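Long-range contacts in glutathione s-transferase (Agrobacterium tumefaciens, PDB 2YCD), which probably conjugates glutathione to electrophilic compounds, consistent with a role in herbicide detoxification, and binds S-(p-nitrobenzyl)glutathione in its active-site pocket: residues F22-G31 against F217-T225; D178-E189 against Y203-F213. One frame throughout, in Å; residues are numbered along the deposited sequence.

In the fold
Contact 1 lies partly open at the edge of the thioredoxin-like domain, where the loop after strand 18-22 meets the last part of helix 211-225. Contact 2 is buried within the all-helical domain and packs helix 176-185 against helix 198-208 and the start of the same helix 211-225. The chemistry follows the place: in contact 1 side chains of the helix read backbone carbonyls and glycines, with two waters between the segments, whereas contact 2 sets apolar side chains around a tyrosine and closes its margin with a salt-bridge network. Arg186 of contact 2 touches the loop of contact 1. In each, the first segment also lines the conjugate's pocket, by Phe22, Pro26 and Asp27 in one and Arg187 in the other.

Contact 1 of 2, residues F22-G31 against F217-T225; sequences FERSPDGGRG and FDAQLAVFT. With GTB (S-(p-nitrobenzyl)glutathione), chain B.
Phe224 lays one ring face over the peptide joining Gly28 and Gly29, whose N sits above the ring centre, while Gly29 CA makes a CH-pi contact 3.9 Å from the ring centroid. Gly28 O approaches the same ring at CZ. Since Gly29 has no side chain, the ring can settle directly on the main chain.

One turn back along the helix, Gln220 reaches the same loop. Its CG lies between the backbone N and the carbonyl carbon (chi1 63°), and a second bend at chi2 turns the amide toward the loop. From there NE2 donates to Gly29 O over 3.0 Å, nearly straight at 168°, meeting the oxygen from above the carbonyl plane. NE2 also bonds to Phe217 O of its own helix, and lies over the ring centre of Phe217. That ring turns its edge to Arg30 O, with CE2 3.4 Å away. At the other end of the loop, Val223 CG1 rests on Phe22 O at 3.6 Å. Nearby, a water donates to both Glu23 O and Val223 O.

Within the loop, Asp27 OD1 accepts from Gly29 N, an Asx turn, and OD2 accepts from Leu32 N. A second water sits between Asp27 OD2 and Gln220 OE1, within hydrogen-bonding distance of both. Beyond, Asp27 CB comes 3.3 Å from O41 of the ligand's nitro group, and Phe22 and Pro26 also line the pocket. One straight amide bond to a main-chain oxygen, with aromatic rings laid against bare glycine peptide, is consistent with the C-terminal helix helping to hold the loop that borders the bound conjugate.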
loop_
_atom_site.group_PDB
_atom_site.type_symbol
_atom_site.label_atom_id
_atom_site.label_comp_id
_atom_site.label_asym_id
_atom_site.label_seq_id
_atom_site.Cartn_x
_atom_site.Cartn_y
_atom_site.Cartn_z
ATOM N N PHE A 22 17.156 -7.119 9.440
ATOM C CA PHE A 22 17.591 -8.510 9.606
ATOM C C PHE A 22 19.051 -8.547 10.063
ATOM O O PHE A 22 19.900 -7.840 9.518
ATOM C CB PHE A 22 17.537 -9.285 8.279
ATOM C CG PHE A 22 16.155 -9.621 7.779
ATOM C CD1 PHE A 22 15.391 -10.604 8.394
ATOM C CD2 PHE A 22 15.671 -9.020 6.629
ATOM C CE1 PHE A 22 14.138 -10.945 7.898
ATOM C CE2 PHE A 22 14.416 -9.344 6.127
ATOM C CZ PHE A 22 13.647 -10.309 6.757
ATOM N N GLU A 23 19.352 -9.397 11.038
ATOM C CA GLU A 23 20.744 -9.727 11.328
ATOM C C GLU A 23 21.388 -10.453 10.145
ATOM O O GLU A 23 22.514 -10.144 9.768
ATOM C CB GLU A 23 20.840 -10.561 12.604
ATOM C CG GLU A 23 22.264 -10.809 13.070
ATOM C CD GLU A 23 22.300 -11.524 14.402
ATOM O OE1 GLU A 23 21.620 -12.562 14.526
ATOM O OE2 GLU A 23 22.990 -11.038 15.325
ATOM N N ARG A 24 20.671 -11.420 9.580
ATOM C CA ARG A 24 21.151 -12.156 8.404
ATOM C C ARG A 24 20.112 -12.090 7.297
ATOM O O ARG A 24 19.277 -12.982 7.169
ATOM C CB ARG A 24 21.455 -13.621 8.770
ATOM C CG ARG A 24 22.615 -13.773 9.746
ATOM C CD ARG A 24 22.637 -15.166 10.356
ATOM N NE ARG A 24 23.480 -15.245 11.549
ATOM C CZ ARG A 24 24.769 -15.570 11.552
ATOM N NH1 ARG A 24 25.404 -15.856 10.422
ATOM N NH2 ARG A 24 25.428 -15.612 12.701
ATOM N N SER A 25 20.165 -11.028 6.493
ATOM C CA SER A 25 19.131 -10.802 5.488
ATOM C C SER A 25 19.106 -11.881 4.415
ATOM O O SER A 25 20.154 -12.315 3.943
ATOM C CB SER A 25 19.310 -9.450 4.819
ATOM O OG SER A 25 18.238 -9.220 3.930
ATOM N N PRO A 26 17.897 -12.304 4.021
ATOM C CA PRO A 26 17.766 -13.330 2.981
ATOM C C PRO A 26 18.013 -12.777 1.576
ATOM O O PRO A 26 17.867 -13.511 0.602
ATOM C CB PRO A 26 16.315 -13.802 3.137
ATOM C CG PRO A 26 15.593 -12.633 3.750
ATOM C CD PRO A 26 16.610 -11.963 4.651
ATOM N N ASP A 27 18.399 -11.510 1.465
ATOM C CA ASP A 27 18.582 -10.891 0.153
ATOM C C ASP A 27 20.002 -10.954 -0.420
ATOM O O ASP A 27 20.263 -10.408 -1.496
ATOM C CB ASP A 27 18.058 -9.444 0.143
ATOM C CG ASP A 27 18.964 -8.469 0.885
ATOM O OD1 ASP A 27 19.933 -8.894 1.533
ATOM O OD2 ASP A 27 18.694 -7.260 0.809
ATOM N N GLY A 28 20.915 -11.631 0.272
ATOM C CA GLY A 28 22.274 -11.788 -0.222
ATOM C C GLY A 28 23.096 -10.503 -0.239
ATOM O O GLY A 28 24.117 -10.431 -0.916
ATOM N N GLY A 29 22.655 -9.495 0.503
ATOM C CA GLY A 29 23.365 -8.230 0.552
ATOM C C GLY A 29 22.988 -7.285 -0.578
ATOM O O GLY A 29 23.676 -6.299 -0.809
ATOM N N ARG A 30 21.882 -7.575 -1.258
ATOM C CA ARG A 30 21.494 -6.811 -2.436
ATOM C C ARG A 30 20.599 -5.614 -2.140
ATOM O O ARG A 30 20.172 -4.930 -3.064
ATOM C CB ARG A 30 20.819 -7.716 -3.473
ATOM C CG ARG A 30 21.756 -8.807 -4.041
ATOM C CD ARG A 30 21.018 -9.760 -4.986
ATOM N NE ARG A 30 19.979 -10.525 -4.299
ATOM C CZ ARG A 30 18.887 -11.002 -4.888
ATOM N NH1 ARG A 30 18.688 -10.807 -6.187
ATOM N NH2 ARG A 30 17.991 -11.672 -4.177
ATOM N N GLY A 31 20.299 -5.381 -0.868
ATOM C CA GLY A 31 19.506 -4.222 -0.480
ATOM C C GLY A 31 18.078 -4.248 -0.986
ATOM O O GLY A 31 17.541 -3.234 -1.446
ATOM N N PHE A 217 22.906 1.767 0.653
ATOM C CA PHE A 217 23.253 0.444 0.160
ATOM C C PHE A 217 24.496 -0.093 0.867
ATOM O O PHE A 217 24.538 -1.260 1.264
ATOM C CB PHE A 217 23.478 0.487 -1.357
ATOM C CG PHE A 217 23.700 -0.871 -1.966
ATOM C CD1 PHE A 217 24.966 -1.438 -1.997
ATOM C CD2 PHE A 217 22.633 -1.575 -2.498
ATOM C CE1 PHE A 217 25.157 -2.706 -2.551
ATOM C CE2 PHE A 217 22.824 -2.831 -3.046
ATOM C CZ PHE A 217 24.083 -3.389 -3.075
ATOM N N ASP A 218 25.514 0.748 1.028
ATOM C CA ASP A 218 26.747 0.306 1.689
ATOM C C ASP A 218 26.474 -0.066 3.144
ATOM O O ASP A 218 27.098 -0.979 3.695
ATOM C CB ASP A 218 27.827 1.389 1.629
ATOM C CG ASP A 218 28.396 1.588 0.228
ATOM O OD1 ASP A 218 28.047 0.820 -0.692
ATOM O OD2 ASP A 218 29.187 2.536 0.070
ATOM N N ALA A 219 25.534 0.631 3.783
ATOM C CA ALA A 219 25.222 0.318 5.168
ATOM C C ALA A 219 24.503 -1.019 5.335
ATOM O O ALA A 219 24.844 -1.793 6.241
ATOM C CB ALA A 219 24.453 1.477 5.837
ATOM N N GLN A 220 23.529 -1.332 4.480
ATOM C CA GLN A 220 22.902 -2.647 4.578
ATOM C C GLN A 220 23.918 -3.747 4.228
ATOM O O GLN A 220 23.900 -4.827 4.815
ATOM C CB GLN A 220 21.607 -2.739 3.743
ATOM C CG GLN A 220 21.766 -2.559 2.225
ATOM C CD GLN A 220 22.197 -3.837 1.512
ATOM O OE1 GLN A 220 21.748 -4.938 1.853
ATOM N NE2 GLN A 220 23.041 -3.688 0.488
ATOM N N LEU A 221 24.831 -3.448 3.314
ATOM C CA LEU A 221 25.827 -4.436 2.904
ATOM C C LEU A 221 26.774 -4.723 4.073
ATOM O O LEU A 221 27.161 -5.877 4.281
ATOM C CB LEU A 221 26.568 -3.957 1.644
ATOM C CG LEU A 221 27.677 -4.872 1.114
ATOM C CD1 LEU A 221 27.141 -6.250 0.756
ATOM C CD2 LEU A 221 28.343 -4.222 -0.095
ATOM N N ALA A 222 27.095 -3.696 4.866
ATOM C CA ALA A 222 27.977 -3.857 6.029
ATOM C C ALA A 222 27.337 -4.732 7.101
ATOM O O ALA A 222 28.027 -5.472 7.795
ATOM C CB ALA A 222 28.355 -2.509 6.612
ATOM N N VAL A 223 26.019 -4.642 7.259
ATOM C CA VAL A 223 25.330 -5.536 8.169
ATOM C C VAL A 223 25.481 -6.971 7.666
ATOM O O VAL A 223 25.759 -7.879 8.446
ATOM C CB VAL A 223 23.818 -5.178 8.317
ATOM C CG1 VAL A 223 23.095 -6.252 9.138
ATOM C CG2 VAL A 223 23.675 -3.830 8.984
ATOM N N PHE A 224 25.321 -7.156 6.356
ATOM C CA PHE A 224 25.421 -8.464 5.704
ATOM C C PHE A 224 26.805 -9.093 5.860
ATOM O O PHE A 224 26.920 -10.292 6.107
ATOM C CB PHE A 224 25.078 -8.323 4.213
ATOM C CG PHE A 224 25.196 -9.607 3.427
ATOM C CD1 PHE A 224 24.253 -10.607 3.566
ATOM C CD2 PHE A 224 26.241 -9.799 2.538
ATOM C CE1 PHE A 224 24.355 -11.784 2.844
ATOM C CE2 PHE A 224 26.350 -10.973 1.812
ATOM C CZ PHE A 224 25.403 -11.968 1.966
ATOM N N THR A 225 27.848 -8.280 5.714
ATOM C CA THR A 225 29.220 -8.788 5.695
ATOM C C THR A 225 29.867 -8.728 7.071
ATOM O O THR A 225 31.033 -9.094 7.228
ATOM C CB THR A 225 30.113 -8.025 4.699
ATOM O OG1 THR A 225 30.253 -6.663 5.118
ATOM C CG2 THR A 225 29.523 -8.066 3.298
HETATM N N1 GTB B . 4.033 -3.734 4.723
HETATM C CA1 GTB B . 5.289 -3.950 5.455
HETATM C C1 GTB B . 6.242 -2.812 5.197
HETATM O O11 GTB B . 6.261 -2.331 4.044
HETATM O O12 GTB B . 6.981 -2.405 6.126
HETATM C CB1 GTB B . 5.872 -5.308 5.030
HETATM C CG1 GTB B . 7.105 -5.660 5.859
HETATM C CD1 GTB B . 7.763 -6.940 5.378
HETATM O OE1 GTB B . 7.266 -7.568 4.444
HETATM N N2 GTB B . 8.879 -7.299 6.010
HETATM C CA2 GTB B . 9.632 -8.500 5.645
HETATM C C2 GTB B . 9.894 -9.373 6.832
HETATM O O2 GTB B . 10.132 -8.903 7.943
HETATM C CB2 GTB B . 11.029 -8.076 5.150
HETATM S SG2 GTB B . 11.034 -7.174 3.637
HETATM N N3 GTB B . 9.876 -10.688 6.601
HETATM C CA3 GTB B . 10.170 -11.704 7.598
HETATM C C3 GTB B . 8.974 -12.501 8.030
HETATM O O31 GTB B . 7.879 -12.324 7.462
HETATM O O32 GTB B . 9.158 -13.317 8.963
HETATM C "C'" GTB B . 10.500 -8.307 2.390
HETATM C "C1'" GTB B . 11.651 -8.959 1.669
HETATM C "C2'" GTB B . 12.125 -10.192 2.090
HETATM C "C3'" GTB B . 13.185 -10.793 1.413
HETATM C "C4'" GTB B . 13.760 -10.157 0.315
HETATM N N41 GTB B . 14.824 -10.769 -0.374
HETATM O O41 GTB B . 15.276 -10.280 -1.407
HETATM O O42 GTB B . 15.283 -11.807 0.063
HETATM C "C5'" GTB B . 13.273 -8.927 -0.105
HETATM C "C6'" GTB B . 12.214 -8.326 0.568
HETATM O O HOH W 1 24.819 -8.682 10.997
HETATM O O HOH W 2 19.779 -6.338 3.286
#

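Contact 2 of 2, residues D178-E189 against Y203-F213; sequences DILMICVLRRLE and YVERGKARPAF. With GTB (S-(p-nitrobenzyl)glutathione), chain B; PO4 (phosphate ion), chain C.
Asp178 receives the hydroxyl of Tyr203 on OD1, at an OH to OD1 distance of 2.7 Å, through the anti lone pair, with carboxylate and ring planes 68° apart. OD1 also accepts from Leu170 N and OD2 from Ser175 N, so three donors satisfy this buried carboxylate.

One turn on, Met181 brings CG to the edge of the tyrosine ring. Ile182 takes its face: with CG1 anti to the carbonyl carbon (chi1 -71°), CD1 reaches over the ring, 4.0 Å from its centroid, and also touches Gly207 CA at 3.8 Å, where the absence of a side chain admits it. Its other branch, CG2, leans on Val204. Leu185 continues along the edge that Met181 meets, CD1 near CD2 in the ring plane, while its CB meets Val204 CG2 at 3.8 Å.

At Arg186 the contact turns polar. CG packs on Val204 CG1, and the guanidinium stands almost perpendicular to the Phe213 ring, NH1 at that ring's edge; NH2 also donates to Arg30 O in the loop of contact 1. Arg187 instead serves the ligand pocket, laying a guanidinium face over GTB C6'. Glu189 is gripped side-on by Arg186 in a salt bridge, NE to OE2 at 3.0 Å and NH2 to OE1. Lys208 NZ forms a second salt bridge to Glu189 OE2 at 2.8 Å, from the opposite face of the carboxylate, and a weaker one to Glu205 completes a four-residue network. Two cations sharing one oxygen probably favour the ionised glutamate.

Where helices 178-185 and 203-208 cross at -115°, Tyr203 is a single knob in a hole of Asp178, Ile182, Met181 and Leu185, in the buried interior of the all-helical C-terminal domain of the glutathione S-transferase fold.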
loop_
_atom_site.group_PDB
_atom_site.type_symbol
_atom_site.label_atom_id
_atom_site.label_comp_id
_atom_site.label_asym_id
_atom_site.label_seq_id
_atom_site.Cartn_x
_atom_site.Cartn_y
_atom_site.Cartn_z
ATOM N N ASP A 178 9.792 8.331 -5.544
ATOM C CA ASP A 178 10.824 7.652 -6.306
ATOM C C ASP A 178 11.575 6.647 -5.448
ATOM O O ASP A 178 11.937 5.570 -5.924
ATOM C CB ASP A 178 11.782 8.655 -6.970
ATOM C CG ASP A 178 11.053 9.637 -7.854
ATOM O OD1 ASP A 178 10.494 9.225 -8.897
ATOM O OD2 ASP A 178 11.035 10.818 -7.466
ATOM N N ILE A 179 11.806 6.986 -4.186
ATOM C CA ILE A 179 12.440 6.026 -3.278
ATOM C C ILE A 179 11.618 4.735 -3.227
ATOM O O ILE A 179 12.151 3.629 -3.422
ATOM C CB ILE A 179 12.608 6.609 -1.871
ATOM C CG1 ILE A 179 13.630 7.764 -1.882
ATOM C CG2 ILE A 179 12.984 5.500 -0.868
ATOM C CD1 ILE A 179 13.855 8.393 -0.492
ATOM N N LEU A 180 10.319 4.863 -2.974
ATOM C CA LEU A 180 9.480 3.668 -2.843
ATOM C C LEU A 180 9.349 2.917 -4.163
ATOM O O LEU A 180 9.453 1.673 -4.210
ATOM C CB LEU A 180 8.102 4.033 -2.283
ATOM C CG LEU A 180 8.116 4.555 -0.839
ATOM C CD1 LEU A 180 6.729 5.068 -0.467
ATOM C CD2 LEU A 180 8.602 3.483 0.159
ATOM N N MET A 181 9.171 3.658 -5.256
ATOM C CA MET A 181 8.998 3.013 -6.556
ATOM C C MET A 181 10.266 2.301 -7.040
ATOM O O MET A 181 10.190 1.172 -7.544
ATOM C CB MET A 181 8.547 4.034 -7.606
ATOM C CG MET A 181 8.196 3.403 -8.971
ATOM S SD MET A 181 6.661 2.436 -8.939
ATOM C CE MET A 181 5.437 3.756 -8.939
ATOM N N ILE A 182 11.415 2.940 -6.875
ATOM C CA ILE A 182 12.658 2.316 -7.299
ATOM C C ILE A 182 12.988 1.088 -6.457
ATOM O O ILE A 182 13.422 0.066 -6.981
ATOM C CB ILE A 182 13.790 3.347 -7.375
ATOM C CG1 ILE A 182 13.515 4.256 -8.576
ATOM C CG2 ILE A 182 15.163 2.660 -7.542
ATOM C CD1 ILE A 182 14.385 5.508 -8.654
ATOM N N CYS A 183 12.762 1.152 -5.147
ATOM C CA CYS A 183 13.033 -0.025 -4.326
ATOM C C CYS A 183 12.119 -1.198 -4.686
ATOM O O CYS A 183 12.570 -2.349 -4.674
ATOM C CB CYS A 183 12.959 0.304 -2.832
ATOM S SG CYS A 183 14.319 1.359 -2.236
ATOM N N VAL A 184 10.872 -0.902 -5.038
ATOM C CA VAL A 184 9.943 -1.936 -5.523
ATOM C C VAL A 184 10.441 -2.529 -6.861
ATOM O O VAL A 184 10.531 -3.757 -7.032
ATOM C CB VAL A 184 8.488 -1.346 -5.621
ATOM C CG1 VAL A 184 7.592 -2.160 -6.549
ATOM C CG2 VAL A 184 7.858 -1.203 -4.207
ATOM N N LEU A 185 10.780 -1.664 -7.809
ATOM C CA LEU A 185 11.208 -2.125 -9.134
ATOM C C LEU A 185 12.488 -2.949 -9.068
ATOM O O LEU A 185 12.676 -3.860 -9.882
ATOM C CB LEU A 185 11.405 -0.934 -10.079
ATOM C CG LEU A 185 10.124 -0.232 -10.532
ATOM C CD1 LEU A 185 10.467 1.051 -11.258
ATOM C CD2 LEU A 185 9.291 -1.142 -11.420
ATOM N N ARG A 186 13.361 -2.648 -8.113
ATOM C CA ARG A 186 14.598 -3.410 -7.973
ATOM C C ARG A 186 14.378 -4.887 -7.677
ATOM O O ARG A 186 15.282 -5.684 -7.916
ATOM C CB ARG A 186 15.536 -2.778 -6.939
ATOM C CG ARG A 186 16.199 -1.488 -7.426
ATOM C CD ARG A 186 17.418 -1.097 -6.526
ATOM N NE ARG A 186 18.441 -2.151 -6.576
ATOM C CZ ARG A 186 18.959 -2.801 -5.533
ATOM N NH1 ARG A 186 18.612 -2.496 -4.300
ATOM N NH2 ARG A 186 19.861 -3.767 -5.734
ATOM N N ARG A 187 13.190 -5.256 -7.178
ATOM C CA ARG A 187 12.887 -6.679 -6.995
ATOM C C ARG A 187 12.850 -7.446 -8.311
ATOM O O ARG A 187 12.884 -8.674 -8.314
ATOM C CB ARG A 187 11.586 -6.856 -6.216
ATOM C CG ARG A 187 11.700 -6.248 -4.834
ATOM C CD ARG A 187 10.488 -6.500 -3.988
ATOM N NE ARG A 187 10.480 -7.862 -3.469
ATOM C CZ ARG A 187 9.970 -8.209 -2.295
ATOM N NH1 ARG A 187 9.418 -7.293 -1.503
ATOM N NH2 ARG A 187 9.994 -9.478 -1.924
ATOM N N LEU A 188 12.829 -6.720 -9.424
ATOM C CA LEU A 188 12.852 -7.339 -10.755
ATOM C C LEU A 188 14.234 -7.438 -11.377
ATOM O O LEU A 188 14.360 -7.978 -12.488
ATOM C CB LEU A 188 11.955 -6.578 -11.723
ATOM C CG LEU A 188 10.467 -6.625 -11.406
ATOM C CD1 LEU A 188 9.728 -5.724 -12.376
ATOM C CD2 LEU A 188 9.945 -8.062 -11.506
ATOM N N GLU A 189 15.264 -6.909 -10.725
ATOM C CA GLU A 189 16.604 -6.909 -11.337
ATOM C C GLU A 189 17.046 -8.316 -11.749
ATOM O O GLU A 189 17.467 -8.518 -12.882
ATOM C CB GLU A 189 17.654 -6.273 -10.415
ATOM C CG GLU A 189 17.547 -4.755 -10.291
ATOM C CD GLU A 189 18.602 -4.148 -9.362
ATOM O OE1 GLU A 189 19.220 -4.896 -8.574
ATOM O OE2 GLU A 189 18.810 -2.914 -9.419
ATOM N N TYR A 203 15.421 4.752 -15.301
ATOM C CA TYR A 203 14.853 5.369 -14.099
ATOM C C TYR A 203 15.439 4.733 -12.823
ATOM O O TYR A 203 15.934 5.429 -11.942
ATOM C CB TYR A 203 13.327 5.242 -14.171
ATOM C CG TYR A 203 12.563 5.623 -12.913
ATOM C CD1 TYR A 203 12.501 6.934 -12.478
ATOM C CD2 TYR A 203 11.897 4.652 -12.171
ATOM C CE1 TYR A 203 11.792 7.284 -11.333
ATOM C CE2 TYR A 203 11.178 4.981 -11.037
ATOM C CZ TYR A 203 11.127 6.287 -10.612
ATOM O OH TYR A 203 10.436 6.606 -9.465
ATOM N N VAL A 204 15.429 3.411 -12.760
ATOM C CA VAL A 204 16.021 2.707 -11.622
ATOM C C VAL A 204 17.509 3.067 -11.489
ATOM O O VAL A 204 17.987 3.352 -10.390
ATOM C CB VAL A 204 15.847 1.197 -11.784
ATOM C CG1 VAL A 204 16.713 0.437 -10.771
ATOM C CG2 VAL A 204 14.376 0.827 -11.623
ATOM N N GLU A 205 18.240 3.064 -12.606
ATOM C CA GLU A 205 19.656 3.417 -12.564
ATOM C C GLU A 205 19.888 4.864 -12.117
ATOM O O GLU A 205 20.861 5.145 -11.392
ATOM C CB GLU A 205 20.368 3.124 -13.896
ATOM C CG GLU A 205 20.435 1.628 -14.248
ATOM C CD GLU A 205 21.120 0.778 -13.184
ATOM O OE1 GLU A 205 22.021 1.292 -12.489
ATOM O OE2 GLU A 205 20.759 -0.412 -13.045
ATOM N N ARG A 206 19.008 5.782 -12.510
ATOM C CA ARG A 206 19.126 7.173 -12.056
ATOM C C ARG A 206 19.055 7.268 -10.524
ATOM O O ARG A 206 19.785 8.044 -9.892
ATOM C CB ARG A 206 18.038 8.054 -12.678
ATOM C CG ARG A 206 18.339 8.482 -14.108
ATOM C CD ARG A 206 17.494 9.685 -14.533
ATOM N NE ARG A 206 16.077 9.378 -14.591
ATOM C CZ ARG A 206 15.500 8.712 -15.579
ATOM N NH1 ARG A 206 16.228 8.258 -16.601
ATOM N NH2 ARG A 206 14.198 8.498 -15.552
ATOM N N GLY A 207 18.152 6.488 -9.927
ATOM C CA GLY A 207 18.043 6.462 -8.475
ATOM C C GLY A 207 19.272 5.836 -7.812
ATOM O O GLY A 207 19.783 6.352 -6.818
ATOM N N LYS A 208 19.735 4.719 -8.361
ATOM C CA LYS A 208 20.877 3.995 -7.801
ATOM C C LYS A 208 22.167 4.803 -7.865
ATOM O O LYS A 208 23.086 4.554 -7.078
ATOM C CB LYS A 208 21.068 2.655 -8.520
ATOM C CG LYS A 208 19.929 1.652 -8.252
ATOM C CD LYS A 208 19.971 0.422 -9.156
ATOM C CE LYS A 208 21.261 -0.344 -9.079
ATOM N NZ LYS A 208 21.184 -1.549 -9.974
ATOM N N ALA A 209 22.238 5.778 -8.780
ATOM C CA ALA A 209 23.427 6.613 -8.902
ATOM C C ALA A 209 23.474 7.750 -7.881
ATOM O O ALA A 209 24.499 8.418 -7.749
ATOM C CB ALA A 209 23.528 7.168 -10.328
ATOM N N ARG A 210 22.391 7.997 -7.149
ATOM C CA ARG A 210 22.409 9.085 -6.175
ATOM C C ARG A 210 23.303 8.745 -4.975
ATOM O O ARG A 210 23.294 7.622 -4.478
ATOM C CB ARG A 210 20.985 9.403 -5.719
ATOM C CG ARG A 210 20.096 9.905 -6.851
ATOM C CD ARG A 210 18.659 10.161 -6.390
ATOM N NE ARG A 210 18.552 11.221 -5.384
ATOM C CZ ARG A 210 18.398 12.516 -5.662
ATOM N NH1 ARG A 210 18.347 12.936 -6.925
ATOM N NH2 ARG A 210 18.314 13.409 -4.689
ATOM N N PRO A 211 24.074 9.719 -4.470
ATOM C CA PRO A 211 24.968 9.404 -3.346
ATOM C C PRO A 211 24.257 8.874 -2.104
ATOM O O PRO A 211 24.820 8.018 -1.404
ATOM C CB PRO A 211 25.653 10.751 -3.044
ATOM C CG PRO A 211 25.475 11.554 -4.295
ATOM C CD PRO A 211 24.222 11.099 -4.959
ATOM N N ALA A 212 23.048 9.358 -1.821
ATOM C CA ALA A 212 22.308 8.827 -0.666
ATOM C C ALA A 212 21.940 7.360 -0.857
ATOM O O ALA A 212 21.890 6.613 0.118
ATOM C CB ALA A 212 21.041 9.653 -0.406
ATOM N N PHE A 213 21.642 6.956 -2.092
ATOM C CA PHE A 213 21.355 5.552 -2.346
ATOM C C PHE A 213 22.593 4.711 -2.004
ATOM O O PHE A 213 22.485 3.673 -1.338
ATOM C CB PHE A 213 20.967 5.294 -3.804
ATOM C CG PHE A 213 20.661 3.839 -4.093
ATOM C CD1 PHE A 213 21.679 2.924 -4.361
ATOM C CD2 PHE A 213 19.349 3.386 -4.051
ATOM C CE1 PHE A 213 21.365 1.570 -4.592
ATOM C CE2 PHE A 213 19.043 2.053 -4.291
ATOM C CZ PHE A 213 20.050 1.149 -4.568
HETATM N N1 GTB B . 4.033 -3.734 4.723
HETATM C CA1 GTB B . 5.289 -3.950 5.455
HETATM C C1 GTB B . 6.242 -2.812 5.197
HETATM O O11 GTB B . 6.261 -2.331 4.044
HETATM O O12 GTB B . 6.981 -2.405 6.126
HETATM C CB1 GTB B . 5.872 -5.308 5.030
HETATM C CG1 GTB B . 7.105 -5.660 5.859
HETATM C CD1 GTB B . 7.763 -6.940 5.378
HETATM O OE1 GTB B . 7.266 -7.568 4.444
HETATM N N2 GTB B . 8.879 -7.299 6.010
HETATM C CA2 GTB B . 9.632 -8.500 5.645
HETATM C C2 GTB B . 9.894 -9.373 6.832
HETATM O O2 GTB B . 10.132 -8.903 7.943
HETATM C CB2 GTB B . 11.029 -8.076 5.150
HETATM S SG2 GTB B . 11.034 -7.174 3.637
HETATM N N3 GTB B . 9.876 -10.688 6.601
HETATM C CA3 GTB B . 10.170 -11.704 7.598
HETATM C C3 GTB B . 8.974 -12.501 8.030
HETATM O O31 GTB B . 7.879 -12.324 7.462
HETATM O O32 GTB B . 9.158 -13.317 8.963
HETATM C "C'" GTB B . 10.500 -8.307 2.390
HETATM C "C1'" GTB B . 11.651 -8.959 1.669
HETATM C "C2'" GTB B . 12.125 -10.192 2.090
HETATM C "C3'" GTB B . 13.185 -10.793 1.413
HETATM C "C4'" GTB B . 13.760 -10.157 0.315
HETATM N N41 GTB B . 14.824 -10.769 -0.374
HETATM O O41 GTB B . 15.276 -10.280 -1.407
HETATM O O42 GTB B . 15.283 -11.807 0.063
HETATM C "C5'" GTB B . 13.273 -8.927 -0.105
HETATM C "C6'" GTB B . 12.214 -8.326 0.568
HETATM P P PO4 C . 18.937 16.672 -6.666
HETATM O O1 PO4 C . 19.024 15.903 -7.958
HETATM O O2 PO4 C . 20.306 16.707 -6.018
HETATM O O3 PO4 C . 18.483 18.096 -6.916
HETATM O O4 PO4 C . 17.951 16.017 -5.726
HETATM O O HOH W 3 18.696 -2.152 -12.642
#